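Kcn28 (Kitasatospora, PDB 6J31) is a GT-B-fold protein with two parallel-sheet Rossmann-like halves and a C-terminal domain like that of erythromycin biosynthesis protein CIII. Local coordinates at residues V10-R15 with D107-P112; G16-S21 with V35-D40; S124-P129 with N180-S185. All blocks are in the same frame, centred on the assembly; numbering follows the deposited sequence.

Contact 1: V10-R15 with D107-P112. With BG9 ((2E,2'E)-3,3'-(1,2-phenylene)di(prop-2-enoic acid)), chain I.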
ATOM      1  N   VAL A  10      12.649   1.767  -9.380  1.00 28.07           N
ATOM      2  CA  VAL A  10      13.208   2.316  -8.147  1.00 28.98           C
ATOM      3  C   VAL A  10      12.108   2.343  -7.096  1.00 29.84           C
ATOM      4  O   VAL A  10      10.993   2.801  -7.368  1.00 30.57           O
ATOM      5  CB  VAL A  10      13.789   3.732  -8.349  1.00 27.26           C
ATOM      6  CG1 VAL A  10      14.558   4.176  -7.108  1.00 25.04           C
ATOM      7  CG2 VAL A  10      14.677   3.797  -9.592  1.00 27.71           C
ATOM      8  N   SER A  11      12.417   1.859  -5.899  1.00 29.18           N
ATOM      9  CA  SER A  11      11.465   1.916  -4.800  1.00 27.91           C
ATOM     10  C   SER A  11      12.237   2.086  -3.500  1.00 28.56           C
ATOM     11  O   SER A  11      13.436   2.373  -3.499  1.00 27.74           O
ATOM     12  CB  SER A  11      10.554   0.686  -4.760  1.00 26.57           C
ATOM     13  OG  SER A  11       9.492   0.901  -3.842  1.00 25.31           O
ATOM     14  N   VAL A  12      11.523   1.932  -2.390  1.00 28.04           N
ATOM     15  CA  VAL A  12      12.076   2.143  -1.056  1.00 28.46           C
ATOM     16  C   VAL A  12      11.819   0.887  -0.236  1.00 29.02           C
ATOM     17  O   VAL A  12      10.934   0.082  -0.568  1.00 28.60           O
ATOM     18  CB  VAL A  12      11.454   3.388  -0.382  1.00 29.30           C
ATOM     19  CG1 VAL A  12      11.655   4.618  -1.260  1.00 30.66           C
ATOM     20  CG2 VAL A  12       9.978   3.152  -0.109  1.00 30.96           C
ATOM     21  N   PRO A  13      12.570   0.689   0.854  1.00 30.57           N
ATOM     22  CA  PRO A  13      12.392  -0.531   1.658  1.00 31.47           C
ATOM     23  C   PRO A  13      11.141  -0.548   2.529  1.00 34.64           C
ATOM     24  O   PRO A  13      10.824  -1.612   3.080  1.00 34.22           O
ATOM     25  CB  PRO A  13      13.662  -0.558   2.522  1.00 30.47           C
ATOM     26  CG  PRO A  13      14.038   0.875   2.658  1.00 29.36           C
ATOM     27  CD  PRO A  13      13.713   1.493   1.331  1.00 29.55           C
ATOM     28  N   SER A  14      10.420   0.568   2.666  1.00 39.85           N
ATOM     29  CA  SER A  14       9.194   0.577   3.461  1.00 44.78           C
ATOM     30  C   SER A  14       8.207  -0.459   2.932  1.00 49.23           C
ATOM     31  O   SER A  14       8.105  -0.681   1.722  1.00 48.70           O
ATOM     32  CB  SER A  14       8.565   1.970   3.447  1.00 45.26           C
ATOM     33  OG  SER A  14       9.489   2.950   3.887  1.00 44.90           O
ATOM     34  N   ARG A  15       7.468  -1.092   3.849  1.00 55.02           N
ATOM     35  CA  ARG A  15       6.785  -2.336   3.497  1.00 61.51           C
ATOM     36  C   ARG A  15       5.628  -2.125   2.523  1.00 61.21           C
ATOM     37  O   ARG A  15       5.356  -3.001   1.692  1.00 63.71           O
ATOM     38  CB  ARG A  15       6.290  -3.051   4.753  1.00 69.81           C
ATOM     39  CG  ARG A  15       5.980  -4.518   4.487  1.00 72.36           C
ATOM     40  CD  ARG A  15       7.098  -5.105   3.616  1.00 75.16           C
ATOM     41  NE  ARG A  15       6.664  -6.153   2.695  1.00 73.19           N
ATOM     42  CZ  ARG A  15       6.243  -5.944   1.451  1.00 68.79           C
ATOM     43  NH1 ARG A  15       6.179  -4.714   0.960  1.00 65.99           N
ATOM     44  NH2 ARG A  15       5.888  -6.973   0.696  1.00 68.91           N
ATOM     45  N   ASP A 107       8.440   4.123  -7.441  1.00 29.02           N
ATOM     46  CA  ASP A 107       7.435   4.223  -6.400  1.00 30.43           C
ATOM     47  C   ASP A 107       7.262   5.686  -5.986  1.00 29.23           C
ATOM     48  O   ASP A 107       8.116   6.532  -6.255  1.00 28.58           O
ATOM     49  CB  ASP A 107       7.856   3.368  -5.205  1.00 33.54           C
ATOM     50  CG  ASP A 107       6.955   3.546  -4.013  1.00 34.50           C
ATOM     51  OD1 ASP A 107       5.863   2.944  -3.996  1.00 37.38           O
ATOM     52  OD2 ASP A 107       7.322   4.334  -3.118  1.00 33.56           O
ATOM     53  N   VAL A 108       6.135   5.976  -5.321  1.00 30.60           N
ATOM     54  CA  VAL A 108       5.810   7.348  -4.924  1.00 32.68           C
ATOM     55  C   VAL A 108       6.937   7.963  -4.103  1.00 31.47           C
ATOM     56  O   VAL A 108       7.249   9.151  -4.245  1.00 31.02           O
ATOM     57  CB  VAL A 108       4.483   7.381  -4.140  1.00 33.94           C
ATOM     58  CG1 VAL A 108       4.079   8.818  -3.817  1.00 34.16           C
ATOM     59  CG2 VAL A 108       3.394   6.702  -4.912  1.00 37.07           C
ATOM     60  N   LEU A 109       7.565   7.171  -3.237  1.00 31.02           N
ATOM     61  CA  LEU A 109       8.634   7.671  -2.381  1.00 30.97           C
ATOM     62  C   LEU A 109       9.995   7.643  -3.060  1.00 29.98           C
ATOM     63  O   LEU A 109      10.979   8.086  -2.461  1.00 31.28           O
ATOM     64  CB  LEU A 109       8.686   6.861  -1.077  1.00 29.95           C
ATOM     65  CG  LEU A 109       7.447   6.918  -0.172  1.00 31.35           C
ATOM     66  CD1 LEU A 109       7.662   6.142   1.114  1.00 31.63           C
ATOM     67  CD2 LEU A 109       7.083   8.349   0.149  1.00 31.48           C
ATOM     68  N   ALA A 110      10.069   7.176  -4.305  1.00 28.11           N
ATOM     69  CA  ALA A 110      11.313   7.129  -5.060  1.00 25.61           C
ATOM     70  C   ALA A 110      11.351   8.202  -6.144  1.00 26.92           C
ATOM     71  O   ALA A 110      11.992   8.030  -7.186  1.00 26.72           O
ATOM     72  CB  ALA A 110      11.518   5.743  -5.667  1.00 25.21           C
ATOM     73  N   TYR A 111      10.696   9.331  -5.888  1.00 27.42           N
ATOM     74  CA  TYR A 111      10.628  10.451  -6.818  1.00 29.38           C
ATOM     75  C   TYR A 111      11.987  11.061  -7.178  1.00 29.05           C
ATOM     76  O   TYR A 111      12.064  11.744  -8.205  1.00 29.98           O
ATOM     77  CB  TYR A 111       9.698  11.541  -6.267  1.00 31.03           C
ATOM     78  CG  TYR A 111      10.078  12.030  -4.894  1.00 32.25           C
ATOM     79  CD1 TYR A 111      10.945  13.106  -4.730  1.00 32.03           C
ATOM     80  CD2 TYR A 111       9.580  11.408  -3.756  1.00 31.71           C
ATOM     81  CE1 TYR A 111      11.302  13.553  -3.463  1.00 31.79           C
ATOM     82  CE2 TYR A 111       9.930  11.843  -2.493  1.00 32.44           C
ATOM     83  CZ  TYR A 111      10.791  12.911  -2.351  1.00 31.91           C
ATOM     84  OH  TYR A 111      11.131  13.325  -1.087  1.00 32.94           O
ATOM     85  N   PRO A 112      13.074  10.883  -6.407  1.00 28.33           N
ATOM     86  CA  PRO A 112      14.380  11.312  -6.937  1.00 27.56           C
ATOM     87  C   PRO A 112      14.722  10.666  -8.266  1.00 27.66           C
ATOM     88  O   PRO A 112      15.481  11.253  -9.048  1.00 29.18           O
ATOM     89  CB  PRO A 112      15.366  10.899  -5.835  1.00 26.80           C
ATOM     90  CG  PRO A 112      14.579  11.038  -4.601  1.00 27.22           C
ATOM     91  CD  PRO A 112      13.196  10.544  -4.970  1.00 27.82           C
TER
HETATM   92  C1  BG9 I 101       1.462   8.462  -0.985  1.00 94.51           C
HETATM   93  C2  BG9 I 101       1.770   9.383   0.017  1.00 95.66           C
HETATM   94  C3  BG9 I 101       2.586   9.010   1.085  1.00 95.33           C
HETATM   95  C4  BG9 I 101       3.113   7.711   1.142  1.00 94.18           C
HETATM   96  C5  BG9 I 101       2.806   6.794   0.138  1.00 93.78           C
HETATM   97  C6  BG9 I 101       1.982   7.168  -0.925  1.00 95.20           C
HETATM   98  C7  BG9 I 101       4.029   7.271   2.305  1.00 94.61           C
HETATM   99  C8  BG9 I 101       3.528   6.675   3.390  1.00 94.54           C
HETATM  100  C9  BG9 I 101       4.469   6.244   4.532  1.00 93.82           C
HETATM  101  C10 BG9 I 101       2.907  10.056   2.170  1.00 95.32           C
HETATM  102  C11 BG9 I 101       2.087  11.103   2.308  1.00 94.37           C
HETATM  103  C12 BG9 I 101       2.383  12.175   3.372  1.00 93.01           C
HETATM  104  O2  BG9 I 101       2.375  13.319   3.060  1.00 93.50           O
HETATM  105  O3  BG9 I 101       4.604   7.313   5.439  1.00 93.51           O
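Val10 and Asp107, at the ends of neighbouring parallel strands, are joined by one backbone hydrogen bond: Asp107 N to Val10 O measures 2.9 Å, with 165° at the hydrogen. Beyond it the two loops diverge and side chains take over. The Ala110 methyl CB is wedged against both Val10 O (3.4 Å) and Val10 CG1 (3.7 Å). Val12 and Leu109 cross at about a right angle; with chi1 of Val12 at -56°, CG1 lies anti to the carbonyl carbon and abuts Leu109 CB at 3.7 Å, while CG2 approaches Leu109 CD1. Both leucine methyls also pack against the bound ligand, Leu109 CD2 lying 3.9 Å from BG9 C7.

Ser11 OG packs 3.3 Å from Asp107 CB, yet its hydrogen-bond partner is the carbonyl of His17. Asp107 OD2 closes an Asx turn by accepting from Leu109 N (2.8 Å), a donor lying well above the carboxylate plane, and OD1 bonds His17 ND1. Both carboxylate oxygens are therefore engaged in a buried setting. The turn probably steadies the carboxylate, which in turn should restrict rotation of the His17 ring; this is consistent with a second-shell place for Asp107 behind the ligand pocket.

Contact 2: G16-S21 with V35-D40; sequences GHLHPS and VTYAND
Leu18 meets Tyr37 and Asn39 through a single methyl, CD1, which enters between the two polar side-chain ends: it lies 3.3 Å from Asn39 ND2 and 3.4 Å from Tyr37 OH. The leucine slants across both partners, and its approach to the phenol ring is neither squarely over the face nor at the rim, with CD1 4.2 Å from Tyr37 CZ. Its chi1 of -147° departs from the staggered values, which suggests some strain in bringing the methyl into this slot. Tyr37 reaches across from the strand because its CG stands anti to the backbone N (chi1 -166°).

Away from this methyl the fit slackens. The phenol oxygen is 4.3 Å from His17 O and equally 4.3 Å from Ser21 OG, too far for a hydrogen bond in either case, and Tyr37 OH is a buried polar atom without a partner in the model. Asn39 is better provided for: OD1 takes Asp40 N at 2.7 Å in the carbonyl plane, on a lone pair, and ND2 makes a weak bond to Val12 O. On the solvent side, His19, whose CB points away from the strand, is exposed. The Asp107-bound ring of His17 has its end directed away from strand 34-39 and touches BG9.

The contact thus joins the loop before helix 22-30 to strand 34-39, with Val43 and Ala46 against Leu18, Val47 of helix 44-49 beside Tyr37 and Asn39, and Met9 of strand 6-10 against Tyr37 and Ser21.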
ATOM      1  N   GLY A  16       4.942  -0.993   2.591  1.00 58.12           N
ATOM      2  CA  GLY A  16       3.845  -0.840   1.660  1.00 55.84           C
ATOM      3  C   GLY A  16       4.239  -0.530   0.231  1.00 52.45           C
ATOM      4  O   GLY A  16       3.362  -0.326  -0.614  1.00 51.75           O
ATOM      5  N   HIS A  17       5.538  -0.491  -0.070  1.00 47.85           N
ATOM      6  CA  HIS A  17       6.027  -0.001  -1.352  1.00 43.85           C
ATOM      7  C   HIS A  17       6.776  -1.063  -2.138  1.00 42.54           C
ATOM      8  O   HIS A  17       7.397  -0.745  -3.158  1.00 43.64           O
ATOM      9  CB  HIS A  17       6.911   1.222  -1.132  1.00 43.01           C
ATOM     10  CG  HIS A  17       6.221   2.311  -0.382  1.00 42.19           C
ATOM     11  ND1 HIS A  17       5.694   3.422  -1.002  1.00 42.19           N
ATOM     12  CD2 HIS A  17       5.929   2.439   0.934  1.00 41.84           C
ATOM     13  CE1 HIS A  17       5.126   4.199  -0.098  1.00 42.36           C
ATOM     14  NE2 HIS A  17       5.255   3.625   1.084  1.00 42.63           N
ATOM     15  N   LEU A  18       6.734  -2.312  -1.691  1.00 42.10           N
ATOM     16  CA  LEU A  18       7.416  -3.409  -2.355  1.00 41.42           C
ATOM     17  C   LEU A  18       6.445  -4.391  -2.995  1.00 40.94           C
ATOM     18  O   LEU A  18       6.502  -4.616  -4.206  1.00 39.49           O
ATOM     19  CB  LEU A  18       8.304  -4.122  -1.333  1.00 42.92           C
ATOM     20  CG  LEU A  18       9.615  -4.728  -1.804  1.00 44.42           C
ATOM     21  CD1 LEU A  18      10.500  -3.678  -2.456  1.00 44.86           C
ATOM     22  CD2 LEU A  18      10.285  -5.319  -0.589  1.00 45.24           C
ATOM     23  N   HIS A  19       5.523  -4.951  -2.212  1.00 42.80           N
ATOM     24  CA  HIS A  19       4.632  -5.986  -2.734  1.00 44.58           C
ATOM     25  C   HIS A  19       3.737  -5.531  -3.884  1.00 39.00           C
ATOM     26  O   HIS A  19       3.477  -6.355  -4.779  1.00 35.83           O
ATOM     27  CB  HIS A  19       3.773  -6.566  -1.604  1.00 50.54           C
ATOM     28  CG  HIS A  19       3.010  -7.794  -2.000  1.00 57.22           C
ATOM     29  ND1 HIS A  19       3.568  -9.055  -1.982  1.00 58.01           N
ATOM     30  CD2 HIS A  19       1.738  -7.953  -2.439  1.00 57.71           C
ATOM     31  CE1 HIS A  19       2.673  -9.939  -2.383  1.00 58.41           C
ATOM     32  NE2 HIS A  19       1.554  -9.296  -2.667  1.00 57.96           N
ATOM     33  N   PRO A  20       3.208  -4.301  -3.919  1.00 37.58           N
ATOM     34  CA  PRO A  20       2.268  -3.959  -5.001  1.00 36.63           C
ATOM     35  C   PRO A  20       2.803  -4.175  -6.411  1.00 37.56           C
ATOM     36  O   PRO A  20       2.013  -4.524  -7.296  1.00 37.96           O
ATOM     37  CB  PRO A  20       1.963  -2.479  -4.733  1.00 36.32           C
ATOM     38  CG  PRO A  20       2.095  -2.351  -3.260  1.00 35.74           C
ATOM     39  CD  PRO A  20       3.250  -3.235  -2.895  1.00 36.02           C
ATOM     40  N   SER A  21       4.102  -4.002  -6.660  1.00 36.46           N
ATOM     41  CA  SER A  21       4.601  -4.062  -8.029  1.00 35.96           C
ATOM     42  C   SER A  21       5.431  -5.300  -8.363  1.00 33.70           C
ATOM     43  O   SER A  21       5.909  -5.398  -9.498  1.00 31.44           O
ATOM     44  CB  SER A  21       5.420  -2.801  -8.346  1.00 37.31           C
ATOM     45  OG  SER A  21       6.472  -2.621  -7.414  1.00 39.51           O
ATOM     46  N   VAL A  35      15.477  -5.598 -16.796  1.00 31.65           N
ATOM     47  CA  VAL A  35      14.903  -4.802 -15.721  1.00 29.99           C
ATOM     48  C   VAL A  35      15.918  -4.720 -14.590  1.00 31.51           C
ATOM     49  O   VAL A  35      16.384  -5.750 -14.085  1.00 32.19           O
ATOM     50  CB  VAL A  35      13.572  -5.387 -15.226  1.00 28.61           C
ATOM     51  CG1 VAL A  35      12.953  -4.473 -14.177  1.00 27.36           C
ATOM     52  CG2 VAL A  35      12.625  -5.584 -16.390  1.00 28.47           C
ATOM     53  N   THR A  36      16.285  -3.501 -14.214  1.00 31.19           N
ATOM     54  CA  THR A  36      17.076  -3.266 -13.017  1.00 30.83           C
ATOM     55  C   THR A  36      16.165  -2.673 -11.953  1.00 33.16           C
ATOM     56  O   THR A  36      15.228  -1.932 -12.265  1.00 32.86           O
ATOM     57  CB  THR A  36      18.266  -2.336 -13.285  1.00 30.17           C
ATOM     58  OG1 THR A  36      17.810  -1.094 -13.836  1.00 28.15           O
ATOM     59  CG2 THR A  36      19.236  -3.001 -14.263  1.00 24.86           C
ATOM     60  N   TYR A  37      16.415  -3.036 -10.698  1.00 32.91           N
ATOM     61  CA  TYR A  37      15.563  -2.636  -9.584  1.00 31.16           C
ATOM     62  C   TYR A  37      16.452  -2.050  -8.495  1.00 31.16           C
ATOM     63  O   TYR A  37      17.200  -2.781  -7.836  1.00 32.88           O
ATOM     64  CB  TYR A  37      14.752  -3.831  -9.076  1.00 29.47           C
ATOM     65  CG  TYR A  37      13.596  -3.494  -8.162  1.00 29.13           C
ATOM     66  CD1 TYR A  37      13.565  -2.308  -7.434  1.00 27.87           C
ATOM     67  CD2 TYR A  37      12.522  -4.362  -8.036  1.00 29.43           C
ATOM     68  CE1 TYR A  37      12.506  -2.009  -6.603  1.00 27.96           C
ATOM     69  CE2 TYR A  37      11.459  -4.069  -7.208  1.00 28.95           C
ATOM     70  CZ  TYR A  37      11.456  -2.892  -6.496  1.00 28.66           C
ATOM     71  OH  TYR A  37      10.393  -2.599  -5.672  1.00 30.90           O
ATOM     72  N   ALA A  38      16.358  -0.738  -8.303  1.00 28.89           N
ATOM     73  CA  ALA A  38      17.138  -0.040  -7.291  1.00 28.05           C
ATOM     74  C   ALA A  38      16.350   0.007  -5.990  1.00 29.99           C
ATOM     75  O   ALA A  38      15.222   0.508  -5.959  1.00 30.76           O
ATOM     76  CB  ALA A  38      17.491   1.372  -7.756  1.00 28.91           C
ATOM     77  N   ASN A  39      16.941  -0.525  -4.924  1.00 29.77           N
ATOM     78  CA  ASN A  39      16.310  -0.488  -3.615  1.00 29.29           C
ATOM     79  C   ASN A  39      17.365  -0.782  -2.558  1.00 31.15           C
ATOM     80  O   ASN A  39      18.486  -1.195  -2.868  1.00 31.42           O
ATOM     81  CB  ASN A  39      15.144  -1.474  -3.534  1.00 28.29           C
ATOM     82  CG  ASN A  39      14.047  -0.991  -2.613  1.00 28.25           C
ATOM     83  OD1 ASN A  39      14.309  -0.311  -1.618  1.00 28.45           O
ATOM     84  ND2 ASN A  39      12.805  -1.309  -2.957  1.00 24.58           N
ATOM     85  N   ASP A  40      16.986  -0.568  -1.303  1.00 32.59           N
ATOM     86  CA  ASP A  40      17.887  -0.828  -0.191  1.00 33.61           C
ATOM     87  C   ASP A  40      18.179  -2.326  -0.095  1.00 32.00           C
ATOM     88  O   ASP A  40      17.300  -3.148  -0.359  1.00 30.02           O
ATOM     89  CB  ASP A  40      17.273  -0.315   1.112  1.00 36.26           C
ATOM     90  CG  ASP A  40      18.238  -0.377   2.287  1.00 37.84           C
ATOM     91  OD1 ASP A  40      18.491  -1.494   2.790  1.00 38.68           O
ATOM     92  OD2 ASP A  40      18.734   0.690   2.719  1.00 38.50           O
TER

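Contact 3: S124-P129 with N180-S185; sequences SIQISP and NLPERS
Gln126 and Ser185 reach each other because both side chains leave with the first group anti to the backbone N: chi1 is -179° for the glutamine and 174° for the serine. The glutamine chain stays extended beyond CG, and its terminal twist turns the amide oxygen onto the serine hydroxyl. Ser185 OG donates to Gln126 OE1 over a short 2.6 Å, the donor lying only slightly off the carbonyl plane. Pro182 packs on the glutamine with its ring slanting across the chain, CB against the aliphatic Gln126 CB (3.7 Å) and CG against the amide oxygen Gln126 OE1 (3.6 Å).

The backbones are paired in parallel. Gln126 bridges Ser185, so the two side chains project from the same face of the sheet. Gln126 N donates to Arg184 O at 2.7 Å with 166° at the hydrogen, and that carbonyl also receives a longer CA-H contact from Ile125. In return Ser185 CA comes within 3.3 Å of Gln126 O.

Near Ser124 and Glu183 the segments are joined through a water, which accepts from Glu183 N (2.9 Å) and is hydrogen-bonded to Ser124 OG (2.8 Å). Arg184 contributes CB beside Ser124 O, while its extended chain leads away from the strand.

The segments come together at the end of a largely helical crossover between adjacent strands, 124-128 and 185-187. Tyr106 touches both Gln126 and Pro182, and Phe205 lies against Pro182 and Ser185. Within this buried setting the hydroxyl-to-amide bond supplies a polar partner to both Ser185 OG and Gln126 OE1 and, with Pro182 against the amide, should limit its rotation; the main-chain bond separately sets the strand pairing.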
ATOM      1  N   SER A 124       9.730   8.903 -17.445  1.00 27.57           N
ATOM      2  CA  SER A 124       9.506   8.306 -16.137  1.00 27.48           C
ATOM      3  C   SER A 124       8.020   8.032 -15.923  1.00 27.82           C
ATOM      4  O   SER A 124       7.157   8.746 -16.443  1.00 28.20           O
ATOM      5  CB  SER A 124      10.034   9.213 -15.016  1.00 29.09           C
ATOM      6  OG  SER A 124       9.254  10.392 -14.898  1.00 29.95           O
ATOM      7  N   ILE A 125       7.732   6.968 -15.175  1.00 27.92           N
ATOM      8  CA  ILE A 125       6.368   6.572 -14.830  1.00 27.87           C
ATOM      9  C   ILE A 125       6.310   6.292 -13.337  1.00 26.70           C
ATOM     10  O   ILE A 125       7.054   5.441 -12.836  1.00 26.19           O
ATOM     11  CB  ILE A 125       5.900   5.334 -15.614  1.00 27.58           C
ATOM     12  CG1 ILE A 125       6.051   5.550 -17.118  1.00 25.31           C
ATOM     13  CG2 ILE A 125       4.460   4.987 -15.245  1.00 25.19           C
ATOM     14  CD1 ILE A 125       5.888   4.290 -17.916  1.00 25.32           C
ATOM     15  N   GLN A 126       5.414   6.975 -12.634  1.00 26.50           N
ATOM     16  CA  GLN A 126       5.217   6.702 -11.220  1.00 29.79           C
ATOM     17  C   GLN A 126       4.397   5.430 -11.034  1.00 31.04           C
ATOM     18  O   GLN A 126       3.450   5.169 -11.784  1.00 32.84           O
ATOM     19  CB  GLN A 126       4.513   7.874 -10.543  1.00 31.62           C
ATOM     20  CG  GLN A 126       4.278   7.685  -9.056  1.00 31.31           C
ATOM     21  CD  GLN A 126       3.168   8.580  -8.538  1.00 32.02           C
ATOM     22  OE1 GLN A 126       2.000   8.395  -8.884  1.00 32.88           O
ATOM     23  NE2 GLN A 126       3.529   9.570  -7.732  1.00 31.01           N
ATOM     24  N   ILE A 127       4.778   4.630 -10.043  1.00 30.61           N
ATOM     25  CA  ILE A 127       4.029   3.448  -9.632  1.00 31.44           C
ATOM     26  C   ILE A 127       3.489   3.735  -8.237  1.00 34.47           C
ATOM     27  O   ILE A 127       4.245   3.729  -7.259  1.00 39.97           O
ATOM     28  CB  ILE A 127       4.897   2.181  -9.644  1.00 30.50           C
ATOM     29  CG1 ILE A 127       5.681   2.077 -10.954  1.00 31.17           C
ATOM     30  CG2 ILE A 127       4.036   0.935  -9.450  1.00 25.89           C
ATOM     31  CD1 ILE A 127       4.825   1.752 -12.166  1.00 30.59           C
ATOM     32  N   SER A 128       2.186   4.003  -8.136  1.00 32.17           N
ATOM     33  CA  SER A 128       1.583   4.386  -6.863  1.00 30.70           C
ATOM     34  C   SER A 128       0.927   3.183  -6.210  1.00 28.57           C
ATOM     35  O   SER A 128       0.003   2.600  -6.799  1.00 27.32           O
ATOM     36  CB  SER A 128       0.557   5.493  -7.065  1.00 31.85           C
ATOM     37  OG  SER A 128      -0.106   5.771  -5.845  1.00 32.77           O
ATOM     38  N   PRO A 129       1.346   2.783  -5.003  1.00 29.70           N
ATOM     39  CA  PRO A 129       0.735   1.610  -4.360  1.00 29.44           C
ATOM     40  C   PRO A 129      -0.603   1.880  -3.695  1.00 31.31           C
ATOM     41  O   PRO A 129      -1.274   0.922  -3.285  1.00 33.79           O
ATOM     42  CB  PRO A 129       1.785   1.217  -3.315  1.00 28.80           C
ATOM     43  CG  PRO A 129       2.398   2.523  -2.928  1.00 27.87           C
ATOM     44  CD  PRO A 129       2.459   3.331  -4.207  1.00 28.20           C
ATOM     45  N   ASN A 180       3.869  14.495  -6.290  1.00 42.87           N
ATOM     46  CA  ASN A 180       2.429  14.252  -6.317  1.00 42.61           C
ATOM     47  C   ASN A 180       1.742  14.637  -7.624  1.00 40.05           C
ATOM     48  O   ASN A 180       0.541  14.382  -7.768  1.00 39.20           O
ATOM     49  CB  ASN A 180       1.745  14.957  -5.139  1.00 45.67           C
ATOM     50  CG  ASN A 180       1.998  14.248  -3.819  1.00 47.55           C
ATOM     51  OD1 ASN A 180       2.168  13.031  -3.786  1.00 48.59           O
ATOM     52  ND2 ASN A 180       2.000  15.001  -2.726  1.00 48.08           N
ATOM     53  N   LEU A 181       2.462  15.211  -8.586  1.00 38.87           N
ATOM     54  CA  LEU A 181       1.947  15.439  -9.939  1.00 37.63           C
ATOM     55  C   LEU A 181       2.915  14.823 -10.945  1.00 35.71           C
ATOM     56  O   LEU A 181       3.584  15.535 -11.703  1.00 35.53           O
ATOM     57  CB  LEU A 181       1.756  16.932 -10.208  1.00 38.58           C
ATOM     58  CG  LEU A 181       1.062  17.313 -11.517  1.00 38.70           C
ATOM     59  CD1 LEU A 181      -0.433  17.060 -11.418  1.00 36.51           C
ATOM     60  CD2 LEU A 181       1.366  18.760 -11.914  1.00 38.70           C
ATOM     61  N   PRO A 182       2.990  13.494 -10.999  1.00 34.55           N
ATOM     62  CA  PRO A 182       3.936  12.845 -11.914  1.00 35.23           C
ATOM     63  C   PRO A 182       3.565  13.075 -13.371  1.00 37.22           C
ATOM     64  O   PRO A 182       2.430  13.407 -13.710  1.00 37.66           O
ATOM     65  CB  PRO A 182       3.815  11.361 -11.546  1.00 34.67           C
ATOM     66  CG  PRO A 182       2.436  11.232 -10.998  1.00 33.99           C
ATOM     67  CD  PRO A 182       2.180  12.512 -10.257  1.00 34.85           C
ATOM     68  N   GLU A 183       4.558  12.904 -14.244  1.00 40.46           N
ATOM     69  CA  GLU A 183       4.299  12.991 -15.679  1.00 44.09           C
ATOM     70  C   GLU A 183       3.340  11.897 -16.128  1.00 40.27           C
ATOM     71  O   GLU A 183       2.400  12.148 -16.890  1.00 39.30           O
ATOM     72  CB  GLU A 183       5.610  12.893 -16.456  1.00 51.78           C
ATOM     73  CG  GLU A 183       5.458  13.058 -17.962  1.00 59.26           C
ATOM     74  CD  GLU A 183       5.511  14.508 -18.413  1.00 67.74           C
ATOM     75  OE1 GLU A 183       6.436  15.226 -17.982  1.00 72.99           O
ATOM     76  OE2 GLU A 183       4.643  14.923 -19.213  1.00 72.36           O
ATOM     77  N   ARG A 184       3.577  10.672 -15.678  1.00 38.27           N
ATOM     78  CA  ARG A 184       2.704   9.539 -15.933  1.00 38.56           C
ATOM     79  C   ARG A 184       2.653   8.711 -14.663  1.00 32.82           C
ATOM     80  O   ARG A 184       3.651   8.608 -13.945  1.00 30.62           O
ATOM     81  CB  ARG A 184       3.204   8.683 -17.106  1.00 43.83           C
ATOM     82  CG  ARG A 184       3.068   9.352 -18.456  1.00 49.83           C
ATOM     83  CD  ARG A 184       3.875   8.647 -19.537  1.00 54.08           C
ATOM     84  NE  ARG A 184       3.938   9.446 -20.758  1.00 57.99           N
ATOM     85  CZ  ARG A 184       2.931   9.570 -21.617  1.00 61.13           C
ATOM     86  NH1 ARG A 184       1.780   8.946 -21.388  1.00 61.19           N
ATOM     87  NH2 ARG A 184       3.068  10.319 -22.705  1.00 63.08           N
ATOM     88  N   SER A 185       1.498   8.126 -14.377  1.00 29.25           N
ATOM     89  CA  SER A 185       1.371   7.371 -13.143  1.00 28.52           C
ATOM     90  C   SER A 185       0.484   6.160 -13.352  1.00 28.51           C
ATOM     91  O   SER A 185      -0.585   6.260 -13.962  1.00 30.07           O
ATOM     92  CB  SER A 185       0.813   8.245 -12.021  1.00 27.13           C
ATOM     93  OG  SER A 185       0.558   7.471 -10.865  1.00 26.94           O
TER
HETATM   94  O   HOH W   1       6.746  11.053 -13.806  1.00 34.48           O

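Overall arrangement
All three contacts belong to the seven-stranded parallel sheet of the N-terminal half. Contact 1 lies at the switch point of its 3-2-1-4-5-6-7 strand order, where the connections from strands 6-10 and 103-107 leave in opposite directions. Contact 2 is nested in the chain loop that contact 1 closes, and contact 3 follows both. Their centres lie about 7 Å (contacts 1 and 2), 11 Å (1 and 3) and 14 Å (2 and 3) apart. Pro129 touches Gly16, Pro20 and His17, bringing contact 3 against contact 2. Together the loops place His17, Val108 and Leu109 around BG9, a pocket completed by Phe81, Thr130 and Asn325.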